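Local coordinates for protein hyaluronidase (Thermobaculum terrenum, PDB 5DIY) that probably acts as a hexosaminidase of glycoside hydrolase family 84, an O-GlcNAc hydrolase that removes N-acetylglucosamine from modified proteins, at residues S366-F369 against W370-P374. Numbering follows the deposited sequence.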
loop_
_atom_site.group_PDB
_atom_site.type_symbol
_atom_site.label_atom_id
_atom_site.label_comp_id
_atom_site.label_asym_id
_atom_site.label_seq_id
_atom_site.Cartn_x
_atom_site.Cartn_y
_atom_site.Cartn_z
ATOM N N SER C 366 -7.964 16.281 13.332
ATOM C CA SER C 366 -8.678 15.037 13.047
ATOM C C SER C 366 -7.795 13.790 13.100
ATOM O O SER C 366 -6.564 13.870 13.128
ATOM C CB SER C 366 -9.329 15.130 11.664
ATOM O OG SER C 366 -8.338 15.205 10.656
ATOM N N LYS C 367 -8.447 12.635 13.099
ATOM C CA LYS C 367 -7.754 11.351 13.136
ATOM C C LYS C 367 -6.809 11.126 11.945
ATOM O O LYS C 367 -5.740 10.546 12.113
ATOM C CB LYS C 367 -8.765 10.208 13.207
ATOM C CG LYS C 367 -8.100 8.860 13.365
ATOM C CD LYS C 367 -9.102 7.769 13.663
ATOM C CE LYS C 367 -8.363 6.513 14.062
ATOM N NZ LYS C 367 -9.165 5.319 13.748
ATOM N N PHE C 368 -7.221 11.553 10.754
ATOM C CA PHE C 368 -6.360 11.485 9.566
ATOM C C PHE C 368 -4.979 12.080 9.874
ATOM O O PHE C 368 -3.948 11.417 9.677
ATOM C CB PHE C 368 -7.017 12.207 8.375
ATOM C CG PHE C 368 -6.157 12.258 7.134
ATOM C CD1 PHE C 368 -5.256 13.312 6.930
ATOM C CD2 PHE C 368 -6.256 11.268 6.162
ATOM C CE1 PHE C 368 -4.461 13.361 5.793
ATOM C CE2 PHE C 368 -5.467 11.314 5.018
ATOM C CZ PHE C 368 -4.564 12.360 4.832
ATOM N N PHE C 369 -4.962 13.307 10.396
ATOM C CA PHE C 369 -3.685 13.998 10.688
ATOM C C PHE C 369 -2.920 13.439 11.882
ATOM O O PHE C 369 -1.697 13.582 11.936
ATOM C CB PHE C 369 -3.884 15.512 10.783
ATOM C CG PHE C 369 -4.319 16.117 9.486
ATOM C CD1 PHE C 369 -3.433 16.187 8.412
ATOM C CD2 PHE C 369 -5.624 16.548 9.299
ATOM C CE1 PHE C 369 -3.832 16.707 7.190
ATOM C CE2 PHE C 369 -6.028 17.077 8.081
ATOM C CZ PHE C 369 -5.131 17.155 7.026
ATOM N N TRP C 370 -3.617 12.778 12.809
ATOM C CA TRP C 370 -2.954 11.944 13.825
ATOM C C TRP C 370 -2.232 10.744 13.190
ATOM O O TRP C 370 -1.109 10.433 13.567
ATOM C CB TRP C 370 -3.952 11.448 14.884
ATOM C CG TRP C 370 -3.312 10.617 15.956
ATOM C CD1 TRP C 370 -2.739 11.070 17.110
ATOM C CD2 TRP C 370 -3.163 9.192 15.967
ATOM N NE1 TRP C 370 -2.241 10.016 17.842
ATOM C CE2 TRP C 370 -2.488 8.851 17.166
ATOM C CE3 TRP C 370 -3.533 8.169 15.081
ATOM C CZ2 TRP C 370 -2.178 7.523 17.506
ATOM C CZ3 TRP C 370 -3.222 6.842 15.418
ATOM C CH2 TRP C 370 -2.549 6.536 16.623
ATOM N N GLU C 371 -2.876 10.072 12.236
ATOM C CA GLU C 371 -2.263 8.898 11.584
ATOM C C GLU C 371 -1.027 9.250 10.745
ATOM O O GLU C 371 -0.025 8.540 10.797
ATOM C CB GLU C 371 -3.281 8.130 10.732
ATOM C CG GLU C 371 -4.201 7.241 11.551
ATOM C CD GLU C 371 -5.238 6.512 10.726
ATOM O OE1 GLU C 371 -5.191 6.577 9.476
ATOM O OE2 GLU C 371 -6.132 5.883 11.335
ATOM N N ILE C 372 -1.091 10.353 10.005
ATOM C CA ILE C 372 0.011 10.761 9.124
ATOM C C ILE C 372 1.069 11.664 9.786
ATOM O O ILE C 372 1.933 12.188 9.090
ATOM C CB ILE C 372 -0.507 11.411 7.811
ATOM C CG1 ILE C 372 -1.076 12.819 8.033
ATOM C CG2 ILE C 372 -1.550 10.517 7.152
ATOM C CD1 ILE C 372 -0.864 13.725 6.839
ATOM N N ARG C 373 1.014 11.825 11.113
ATOM C CA ARG C 373 1.915 12.735 11.830
ATOM C C ARG C 373 3.408 12.425 11.661
ATOM O O ARG C 373 4.201 13.358 11.519
ATOM C CB ARG C 373 1.562 12.801 13.324
ATOM C CG ARG C 373 2.259 13.921 14.088
ATOM C CD ARG C 373 2.202 13.703 15.591
ATOM N NE ARG C 373 0.889 14.032 16.142
ATOM C CZ ARG C 373 0.449 13.682 17.353
ATOM N NH1 ARG C 373 1.198 12.958 18.186
ATOM N NH2 ARG C 373 -0.771 14.054 17.730
ATOM N N PRO C 374 3.803 11.130 11.682
ATOM C CA PRO C 374 5.226 10.824 11.469
ATOM C C PRO C 374 5.785 11.327 10.135
ATOM O O PRO C 374 6.958 11.702 10.066
ATOM C CB PRO C 374 5.270 9.294 11.526
ATOM C CG PRO C 374 4.100 8.927 12.365
ATOM C CD PRO C 374 3.037 9.912 11.998
#
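Phe368 and Phe369 both meet the CD1 methyl of Ile372 on the inner side of short helix 367-371, which precedes the long helix 373-398 and packs beside helix 262-277 of the TIM-barrel domain. Three successive i to i+4 bonds define the turn: Trp370 N to Ser366 O (3.2 Å), Glu371 N to Lys367 O (2.9 Å) and Ile372 N to Phe368 O (3.1 Å). Ile372 then leaves helical geometry. Its chi1 of 73° puts CG1 in the crowded position, and a chi2 of 148°, short of fully extended, swings CD1 against both rings, 3.8 Å from Phe368 CE1 and 3.9 Å from Phe369 CD1. CG2 lies more loosely above the outer part of one Phe368 face, whereas CD1 meets the Phe369 ring obliquely. The two rings are themselves turned edge against face, Phe368 CD1 lying 3.6 Å above the centre of the Phe369 ring. Met304 and Leu296, from helices 301-308 and 284-296, touch both phenylalanines. Cutting Ile372 back to an alanine removes CG1 and CD1, which touch both rings, and CG2, and is likely to open a gap into which the rings could shift. On another side of the helix, the extended Lys367 chain (chi1 -175°) crosses the Glu371 side chain at a slant, bringing CE as well as NZ near OE2. Their salt bridge is long, and each has a stronger partner elsewhere: Lys367 NZ pairs with Glu22, while Glu371 OE1 accepts a hydrogen bond from Ala264 N. Within the pair, Glu371 OE2 approaches Lys367 CE (3.6 Å) more closely than Lys367 NZ (3.9 Å).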